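Local coordinates for VgrG protein (Vibrio cholerae, PDB 4DTH) that binds ATP and magnesium ions through its actin cross-linking domain, a toxin module that probably uses ATP to join G-actin molecules covalently, at residues K101-V104 / E105-Q109; V49-A52 / Q53-L57; M111-L114 / A115-F118. One frame throughout, in Å; residues are numbered along the deposited sequence.

Contact 1: K101-V104 / E105-Q109; sequences KAAV and ETRKQ
The guanidinium of Arg107 meets Ala103 at its edge, NH1 reaching the carbonyl O of Ala103 at 3.1 Å with that oxygen close to the guanidinium plane. The same NH1 passes 3.5 Å from Ala103 CB. On Ala103 O the approach is steep: NH1 stands above the carbonyl plane at a C=O...N angle of 109°, while Arg107 N arrives from the opposite face at 3.2 Å, so one oxygen is gripped by backbone and side chain of one residue. NE donates a hydrogen bond to Tyr94 O of strand 85-97, which further restrains the group. The Glu105 carboxylate is met by Lys108 NZ on the syn side of OE1 (3.2 Å), a salt bridge within one turn; NZ also bonds Ser361 O. All this belongs to the first turns of helix 101-124, held by i to i+4 backbone bonds, with Cys96 of strand 85-97 against Ala103, Val104 and Arg107. Thr106 folds its hydroxyl back on the helix (chi1 -51°), and its OG1 donates to Ala102 O at 2.7 Å. The backbone N of Thr106 reaches that oxygen from the opposite face. Val104 and Lys108 run side by side, CG1 4.2 Å from CD.

Contact 2: V49-A52 / Q53-L57; sequences VKSA and QGDAL
A beta hairpin joins strand 45-51 to strand 56-68, and its type I turn runs from Ser51 to Gly54. The turn is closed by Gly54 N donating to Ser51 O at 2.9 Å, well above the carbonyl plane. Gly54 has a positive phi (104°), where a side chain would collide with the preceding carbonyl oxygen. Ser51 ties the turn together through three groups, this carbonyl being one. Its backbone N donates to Asp55 O at 2.8 Å, and its OG, set between its own backbone N and carbonyl carbon (chi1 65°), is turned inward to accept from Asp55 N at 3.1 Å. That second bond is rather bent, with an N-H...O angle of 141°. Asp55 OD2 also approaches the hydroxyl, 3.2 Å from Ser51 OG.

Beyond the turn, Leu57 N donates to Val49 O at 2.9 Å, in the carbonyl plane. Between this bond and that of Ser51 N, Lys50 and Ala56 form the antiparallel non-hydrogen-bonded pair; both side chains leave on one face, Lys50 CB lying 4.0 Å from Ala56 CA. The extended Lys50 chain runs past Gly54 O, with CD 4.2 Å from it, and NZ makes a salt bridge with Glu143 of strand 140-144. Leu57 leans back across the hairpin: CD1 comes 3.7 Å from Ser51 N and is also near Lys50 C, an apolar branch laid against the backbone. Its side chain also meets Phe140 and helix 101-124. Together the paired bonds of Ser51 with Gly54 and Asp55 define a 3:5 beta hairpin, a type I turn followed by a G1 bulge with glycine (Gly54) at the bulge.

Contact 3: M111-L114 / A115-F118; sequences MLWL and ATHF. With SO4 (sulfate ion), chain H.
Leu114, His117 and Ala115 carry much of this contact, with Trp113 beside them, along helix 101-124, one side of which packs on strands. The isobutyl group of Leu114, CG anti to the backbone N (chi1 -175°), reaches along the helix to Phe118: CD2 touches CE2 at 3.6 Å, and CD1 lies over one face of the ring, toward its rim. Phe58 and Leu60 of strand 56-68 and Ile142 of strand 140-144 meet Leu114 as well. CD1 of Leu114 also comes 4.1 Å from CD2 of His117. Ala115 sets its methyl beside the preceding turn, CB 3.5 Å from Leu112 O. His117 places its CB over one face of the Trp113 indole, toward the rim; the two rings are oblique, their planes 32° apart. Thr116 OG1 donates to Trp113 O at 2.8 Å, and the same oxygen accepts from His117 N. Both aromatic side chains end at a sulfate, probably from the crystallisation liquor, which Glu136 N binds too. His117 ND1 gives its proton to O2 at 2.9 Å, in the ring plane, and Trp113 NE1 points almost straight at O4, 2.9 Å away with an N-H...O angle of 170°.

How the contacts relate
Along the chain the order is contact 2, contact 1, contact 3: the hairpin turn comes first, then two successive parts of helix 101-124. The centres of contacts 1 and 3 lie about 14 Å apart on that helix, adjoining in sequence without other touch. Contact 2 is about 11 Å from contact 1 and 15 Å from contact 3, centre to centre. It packs on both: Thr106 CG2 meets Leu57 CD1 at 3.8 Å, and Val49 CG2 meets Leu114 CD2 at 4.2 Å. The helix thus packs against the hairpin of strands 45-51 and 56-68 within the actin cross-linking domain, with the side chains of Arg107 and Met111 about 7 and 8 Å from the bound ATP.

Contact 1: K101-V104 / E105-Q109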
ATOM      1  N   LYS A 101      16.834   0.115  12.753  1.00 29.11           N
ATOM      2  CA  LYS A 101      16.489  -1.053  13.571  1.00 30.01           C
ATOM      3  C   LYS A 101      15.567  -0.750  14.745  1.00 32.66           C
ATOM      4  O   LYS A 101      14.578  -1.470  14.937  1.00 31.88           O
ATOM      5  CB  LYS A 101      17.755  -1.761  14.065  1.00 34.43           C
ATOM      6  CG  LYS A 101      18.486  -2.540  12.989  1.00 58.23           C
ATOM      7  CD  LYS A 101      19.686  -3.206  13.607  1.00 74.36           C
ATOM      8  CE  LYS A 101      20.618  -3.791  12.588  1.00 89.55           C
ATOM      9  NZ  LYS A 101      22.006  -3.847  13.108  1.00101.56           N
ATOM     10  N   ALA A 102      15.891   0.301  15.533  1.00 29.68           N
ATOM     11  CA  ALA A 102      15.089   0.695  16.702  1.00 28.67           C
ATOM     12  C   ALA A 102      13.649   1.056  16.308  1.00 28.85           C
ATOM     13  O   ALA A 102      12.712   0.620  16.975  1.00 26.95           O
ATOM     14  CB  ALA A 102      15.745   1.862  17.432  1.00 29.78           C
ATOM     15  N   ALA A 103      13.473   1.828  15.215  1.00 24.52           N
ATOM     16  CA  ALA A 103      12.142   2.225  14.734  1.00 23.64           C
ATOM     17  C   ALA A 103      11.336   1.014  14.255  1.00 25.00           C
ATOM     18  O   ALA A 103      10.146   0.921  14.548  1.00 22.68           O
ATOM     19  CB  ALA A 103      12.263   3.260  13.624  1.00 24.35           C
ATOM     20  N   VAL A 104      11.989   0.074  13.558  1.00 22.19           N
ATOM     21  CA  VAL A 104      11.349  -1.151  13.053  1.00 21.68           C
ATOM     22  C   VAL A 104      10.896  -2.010  14.243  1.00 26.37           C
ATOM     23  O   VAL A 104       9.759  -2.495  14.281  1.00 23.74           O
ATOM     24  CB  VAL A 104      12.306  -1.935  12.105  1.00 24.85           C
ATOM     25  CG1 VAL A 104      11.758  -3.330  11.780  1.00 24.91           C
ATOM     26  CG2 VAL A 104      12.576  -1.152  10.823  1.00 24.12           C
ATOM     27  N   GLU A 105      11.792  -2.170  15.220  1.00 24.47           N
ATOM     28  CA  GLU A 105      11.528  -2.971  16.406  1.00 24.95           C
ATOM     29  C   GLU A 105      10.440  -2.382  17.281  1.00 26.33           C
ATOM     30  O   GLU A 105       9.583  -3.131  17.750  1.00 24.89           O
ATOM     31  CB  GLU A 105      12.828  -3.220  17.186  1.00 27.27           C
ATOM     32  CG  GLU A 105      12.936  -4.627  17.751  1.00 43.20           C
ATOM     33  CD  GLU A 105      12.570  -5.790  16.841  1.00 63.45           C
ATOM     34  OE1 GLU A 105      13.009  -5.816  15.666  1.00 44.21           O
ATOM     35  OE2 GLU A 105      11.841  -6.687  17.323  1.00 61.38           O
ATOM     36  N   THR A 106      10.451  -1.052  17.489  1.00 22.95           N
ATOM     37  CA  THR A 106       9.429  -0.384  18.308  1.00 22.55           C
ATOM     38  C   THR A 106       8.034  -0.569  17.696  1.00 23.85           C
ATOM     39  O   THR A 106       7.087  -0.824  18.440  1.00 22.76           O
ATOM     40  CB  THR A 106       9.781   1.083  18.576  1.00 30.93           C
ATOM     41  OG1 THR A 106      11.121   1.150  19.072  1.00 35.82           O
ATOM     42  CG2 THR A 106       8.843   1.732  19.586  1.00 27.41           C
ATOM     43  N   ARG A 107       7.916  -0.505  16.350  1.00 20.78           N
ATOM     44  CA  ARG A 107       6.625  -0.717  15.678  1.00 20.02           C
ATOM     45  C   ARG A 107       6.101  -2.133  15.925  1.00 22.50           C
ATOM     46  O   ARG A 107       4.936  -2.285  16.277  1.00 21.74           O
ATOM     47  CB  ARG A 107       6.727  -0.435  14.172  1.00 19.83           C
ATOM     48  CG  ARG A 107       6.694   1.049  13.843  1.00 19.53           C
ATOM     49  CD  ARG A 107       7.554   1.371  12.614  1.00 22.04           C
ATOM     50  NE  ARG A 107       7.410   2.782  12.252  1.00 24.88           N
ATOM     51  CZ  ARG A 107       7.965   3.800  12.903  1.00 28.73           C
ATOM     52  NH1 ARG A 107       8.774   3.577  13.934  1.00 19.39           N
ATOM     53  NH2 ARG A 107       7.721   5.046  12.525  1.00 22.98           N
ATOM     54  N   LYS A 108       6.969  -3.155  15.784  1.00 19.78           N
ATOM     55  CA  LYS A 108       6.599  -4.558  16.009  1.00 19.76           C
ATOM     56  C   LYS A 108       6.148  -4.769  17.448  1.00 22.89           C
ATOM     57  O   LYS A 108       5.101  -5.371  17.684  1.00 21.10           O
ATOM     58  CB  LYS A 108       7.784  -5.477  15.689  1.00 22.06           C
ATOM     59  CG  LYS A 108       8.100  -5.581  14.183  1.00 23.35           C
ATOM     60  CD  LYS A 108       9.534  -6.090  13.946  1.00 28.58           C
ATOM     61  CE  LYS A 108       9.751  -7.496  14.479  1.00 28.00           C
ATOM     62  NZ  LYS A 108      11.135  -7.977  14.218  1.00 27.66           N
ATOM     63  N   GLN A 109       6.940  -4.253  18.410  1.00 20.16           N
ATOM     64  CA  GLN A 109       6.640  -4.383  19.837  1.00 20.15           C
ATOM     65  C   GLN A 109       5.336  -3.679  20.222  1.00 22.63           C
ATOM     66  O   GLN A 109       4.535  -4.243  20.988  1.00 21.21           O
ATOM     67  CB  GLN A 109       7.832  -3.905  20.682  1.00 21.59           C
ATOM     68  CG  GLN A 109       8.991  -4.904  20.620  1.00 37.42           C
ATOM     69  CD  GLN A 109      10.269  -4.366  21.208  1.00 72.87           C
ATOM     70  OE1 GLN A 109      10.984  -3.573  20.588  1.00 71.59           O
ATOM     71  NE2 GLN A 109      10.621  -4.842  22.389  1.00 72.26           N
TER

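Contact 2: V49-A52 / Q53-L57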
ATOM      1  N   VAL A  49      -1.227   4.735  17.762  1.00 19.94           N
ATOM      2  CA  VAL A  49      -0.362   4.399  18.881  1.00 19.65           C
ATOM      3  C   VAL A  49       0.942   5.126  18.666  1.00 24.14           C
ATOM      4  O   VAL A  49       1.491   5.104  17.557  1.00 22.52           O
ATOM      5  CB  VAL A  49      -0.184   2.867  19.070  1.00 23.03           C
ATOM      6  CG1 VAL A  49       0.975   2.531  20.014  1.00 22.75           C
ATOM      7  CG2 VAL A  49      -1.478   2.241  19.577  1.00 22.57           C
ATOM      8  N   LYS A  50       1.421   5.800  19.717  1.00 21.31           N
ATOM      9  CA  LYS A  50       2.684   6.512  19.659  1.00 21.64           C
ATOM     10  C   LYS A  50       3.593   6.054  20.798  1.00 27.19           C
ATOM     11  O   LYS A  50       3.124   5.433  21.759  1.00 25.93           O
ATOM     12  CB  LYS A  50       2.454   8.045  19.689  1.00 24.03           C
ATOM     13  CG  LYS A  50       1.848   8.582  20.989  1.00 26.90           C
ATOM     14  CD  LYS A  50       1.530  10.066  20.908  1.00 35.55           C
ATOM     15  CE  LYS A  50       0.988  10.578  22.225  1.00 47.46           C
ATOM     16  NZ  LYS A  50       0.515  11.987  22.133  1.00 55.63           N
ATOM     17  N   SER A  51       4.887   6.382  20.717  1.00 25.43           N
ATOM     18  CA  SER A  51       5.791   6.082  21.823  1.00 26.64           C
ATOM     19  C   SER A  51       5.504   7.151  22.887  1.00 32.49           C
ATOM     20  O   SER A  51       4.918   8.192  22.561  1.00 30.81           O
ATOM     21  CB  SER A  51       7.245   6.176  21.369  1.00 30.51           C
ATOM     22  OG  SER A  51       7.564   7.512  21.016  1.00 38.00           O
ATOM     23  N   ALA A  52       5.918   6.913  24.141  1.00 33.06           N
ATOM     24  CA  ALA A  52       5.751   7.894  25.223  1.00 35.44           C
ATOM     25  C   ALA A  52       6.467   9.218  24.881  1.00 43.17           C
ATOM     26  O   ALA A  52       6.016  10.284  25.294  1.00 43.77           O
ATOM     27  CB  ALA A  52       6.299   7.336  26.518  1.00 36.74           C
ATOM     28  N   GLN A  53       7.537   9.138  24.069  1.00 41.73           N
ATOM     29  CA  GLN A  53       8.327  10.276  23.576  1.00 42.73           C
ATOM     30  C   GLN A  53       7.549  11.134  22.555  1.00 45.46           C
ATOM     31  O   GLN A  53       7.969  12.256  22.256  1.00 45.59           O
ATOM     32  CB  GLN A  53       9.662   9.790  22.973  1.00 44.76           C
ATOM     33  CG  GLN A  53      10.659   9.219  23.995  1.00 71.73           C
ATOM     34  CD  GLN A  53      10.292   7.846  24.525  1.00 99.88           C
ATOM     35  OE1 GLN A  53       9.970   6.914  23.773  1.00 95.99           O
ATOM     36  NE2 GLN A  53      10.331   7.692  25.840  1.00 94.73           N
ATOM     37  N   GLY A  54       6.441  10.597  22.036  1.00 39.41           N
ATOM     38  CA  GLY A  54       5.563  11.286  21.095  1.00 38.00           C
ATOM     39  C   GLY A  54       5.653  10.871  19.639  1.00 38.81           C
ATOM     40  O   GLY A  54       4.915  11.415  18.817  1.00 39.05           O
ATOM     41  N   ASP A  55       6.548   9.916  19.298  1.00 32.94           N
ATOM     42  CA  ASP A  55       6.720   9.443  17.911  1.00 31.15           C
ATOM     43  C   ASP A  55       5.562   8.533  17.508  1.00 30.56           C
ATOM     44  O   ASP A  55       5.364   7.494  18.140  1.00 28.96           O
ATOM     45  CB  ASP A  55       8.033   8.656  17.745  1.00 33.37           C
ATOM     46  CG  ASP A  55       9.273   9.313  18.323  1.00 47.34           C
ATOM     47  OD1 ASP A  55       9.592  10.450  17.905  1.00 47.76           O
ATOM     48  OD2 ASP A  55       9.946   8.672  19.162  1.00 54.85           O
ATOM     49  N   ALA A  56       4.819   8.906  16.453  1.00 26.65           N
ATOM     50  CA  ALA A  56       3.703   8.107  15.933  1.00 25.38           C
ATOM     51  C   ALA A  56       4.238   6.790  15.338  1.00 25.91           C
ATOM     52  O   ALA A  56       5.144   6.812  14.498  1.00 24.42           O
ATOM     53  CB  ALA A  56       2.934   8.905  14.891  1.00 26.64           C
ATOM     54  N   LEU A  57       3.721   5.645  15.826  1.00 20.81           N
ATOM     55  CA  LEU A  57       4.184   4.317  15.397  1.00 19.51           C
ATOM     56  C   LEU A  57       3.268   3.645  14.387  1.00 21.54           C
ATOM     57  O   LEU A  57       3.749   3.127  13.375  1.00 21.06           O
ATOM     58  CB  LEU A  57       4.434   3.415  16.617  1.00 19.51           C
ATOM     59  CG  LEU A  57       5.428   3.968  17.663  1.00 23.87           C
ATOM     60  CD1 LEU A  57       5.398   3.134  18.925  1.00 23.60           C
ATOM     61  CD2 LEU A  57       6.867   4.070  17.096  1.00 25.38           C
TER

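Contact 3: M111-L114 / A115-F118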
ATOM      1  N   MET A 111       2.772  -3.043  18.219  1.00 17.87           N
ATOM      2  CA  MET A 111       1.656  -3.797  17.639  1.00 16.50           C
ATOM      3  C   MET A 111       1.339  -5.029  18.468  1.00 20.72           C
ATOM      4  O   MET A 111       0.160  -5.301  18.717  1.00 20.14           O
ATOM      5  CB  MET A 111       1.959  -4.181  16.194  1.00 17.86           C
ATOM      6  CG  MET A 111       1.835  -3.007  15.252  1.00 19.81           C
ATOM      7  SD  MET A 111       1.944  -3.534  13.541  1.00 22.38           S
ATOM      8  CE  MET A 111       1.786  -1.935  12.713  1.00 19.01           C
ATOM      9  N   LEU A 112       2.379  -5.750  18.926  1.00 19.00           N
ATOM     10  CA  LEU A 112       2.189  -6.936  19.770  1.00 19.34           C
ATOM     11  C   LEU A 112       1.585  -6.546  21.109  1.00 21.69           C
ATOM     12  O   LEU A 112       0.682  -7.238  21.586  1.00 20.27           O
ATOM     13  CB  LEU A 112       3.482  -7.735  19.955  1.00 19.80           C
ATOM     14  CG  LEU A 112       3.991  -8.460  18.705  1.00 24.58           C
ATOM     15  CD1 LEU A 112       5.454  -8.830  18.863  1.00 25.52           C
ATOM     16  CD2 LEU A 112       3.129  -9.688  18.369  1.00 26.57           C
ATOM     17  N   TRP A 113       2.016  -5.403  21.672  1.00 19.27           N
ATOM     18  CA  TRP A 113       1.454  -4.893  22.927  1.00 20.03           C
ATOM     19  C   TRP A 113      -0.038  -4.594  22.718  1.00 20.93           C
ATOM     20  O   TRP A 113      -0.858  -4.971  23.559  1.00 19.79           O
ATOM     21  CB  TRP A 113       2.179  -3.620  23.430  1.00 19.41           C
ATOM     22  CG  TRP A 113       1.360  -2.904  24.476  1.00 20.76           C
ATOM     23  CD1 TRP A 113       1.149  -3.311  25.761  1.00 23.43           C
ATOM     24  CD2 TRP A 113       0.475  -1.794  24.258  1.00 20.08           C
ATOM     25  NE1 TRP A 113       0.216  -2.502  26.369  1.00 23.05           N
ATOM     26  CE2 TRP A 113      -0.222  -1.569  25.468  1.00 23.94           C
ATOM     27  CE3 TRP A 113       0.201  -0.965  23.156  1.00 20.98           C
ATOM     28  CZ2 TRP A 113      -1.155  -0.540  25.612  1.00 23.26           C
ATOM     29  CZ3 TRP A 113      -0.722   0.058  23.302  1.00 22.14           C
ATOM     30  CH2 TRP A 113      -1.368   0.278  24.528  1.00 22.65           C
ATOM     31  N   LEU A 114      -0.380  -3.873  21.630  1.00 17.63           N
ATOM     32  CA  LEU A 114      -1.781  -3.525  21.374  1.00 17.27           C
ATOM     33  C   LEU A 114      -2.665  -4.762  21.220  1.00 20.71           C
ATOM     34  O   LEU A 114      -3.778  -4.769  21.747  1.00 18.67           O
ATOM     35  CB  LEU A 114      -1.949  -2.547  20.194  1.00 17.31           C
ATOM     36  CG  LEU A 114      -3.395  -2.069  19.968  1.00 20.77           C
ATOM     37  CD1 LEU A 114      -3.908  -1.245  21.142  1.00 20.50           C
ATOM     38  CD2 LEU A 114      -3.520  -1.292  18.680  1.00 22.60           C
ATOM     39  N   ALA A 115      -2.148  -5.827  20.573  1.00 18.64           N
ATOM     40  CA  ALA A 115      -2.895  -7.082  20.436  1.00 18.72           C
ATOM     41  C   ALA A 115      -3.202  -7.670  21.821  1.00 21.15           C
ATOM     42  O   ALA A 115      -4.328  -8.108  22.051  1.00 19.99           O
ATOM     43  CB  ALA A 115      -2.112  -8.075  19.597  1.00 19.35           C
ATOM     44  N   THR A 116      -2.232  -7.628  22.759  1.00 18.47           N
ATOM     45  CA  THR A 116      -2.495  -8.115  24.119  1.00 18.59           C
ATOM     46  C   THR A 116      -3.511  -7.221  24.833  1.00 22.19           C
ATOM     47  O   THR A 116      -4.365  -7.729  25.557  1.00 20.90           O
ATOM     48  CB  THR A 116      -1.209  -8.317  24.937  1.00 27.02           C
ATOM     49  OG1 THR A 116      -0.685  -7.053  25.368  1.00 35.88           O
ATOM     50  CG2 THR A 116      -0.169  -9.130  24.197  1.00 18.06           C
ATOM     51  N   HIS A 117      -3.428  -5.898  24.609  1.00 19.64           N
ATOM     52  CA  HIS A 117      -4.365  -4.927  25.186  1.00 19.56           C
ATOM     53  C   HIS A 117      -5.796  -5.190  24.657  1.00 21.31           C
ATOM     54  O   HIS A 117      -6.758  -5.158  25.437  1.00 20.45           O
ATOM     55  CB  HIS A 117      -3.886  -3.493  24.880  1.00 20.66           C
ATOM     56  CG  HIS A 117      -4.816  -2.436  25.373  1.00 24.57           C
ATOM     57  ND1 HIS A 117      -4.785  -2.002  26.686  1.00 27.32           N
ATOM     58  CD2 HIS A 117      -5.777  -1.755  24.708  1.00 26.59           C
ATOM     59  CE1 HIS A 117      -5.737  -1.086  26.782  1.00 26.82           C
ATOM     60  NE2 HIS A 117      -6.357  -0.901  25.617  1.00 26.86           N
ATOM     61  N   PHE A 118      -5.924  -5.483  23.344  1.00 17.63           N
ATOM     62  CA  PHE A 118      -7.208  -5.820  22.711  1.00 16.99           C
ATOM     63  C   PHE A 118      -7.774  -7.119  23.298  1.00 19.68           C
ATOM     64  O   PHE A 118      -8.988  -7.218  23.485  1.00 17.78           O
ATOM     65  CB  PHE A 118      -7.043  -5.960  21.190  1.00 18.80           C
ATOM     66  CG  PHE A 118      -7.186  -4.706  20.350  1.00 19.46           C
ATOM     67  CD1 PHE A 118      -8.261  -3.839  20.537  1.00 22.68           C
ATOM     68  CD2 PHE A 118      -6.328  -4.468  19.282  1.00 21.27           C
ATOM     69  CE1 PHE A 118      -8.436  -2.724  19.708  1.00 23.23           C
ATOM     70  CE2 PHE A 118      -6.504  -3.348  18.458  1.00 23.61           C
ATOM     71  CZ  PHE A 118      -7.546  -2.476  18.689  1.00 21.60           C
TER
HETATM   72  S   SO4 H 407      -1.967  -2.401  29.353  1.00 43.38           S
HETATM   73  O1  SO4 H 407      -2.335  -2.994  30.635  1.00 43.81           O
HETATM   74  O2  SO4 H 407      -2.603  -3.151  28.247  1.00 43.92           O
HETATM   75  O3  SO4 H 407      -2.441  -1.020  29.317  1.00 43.88           O
HETATM   76  O4  SO4 H 407      -0.496  -2.453  29.197  1.00 40.18           O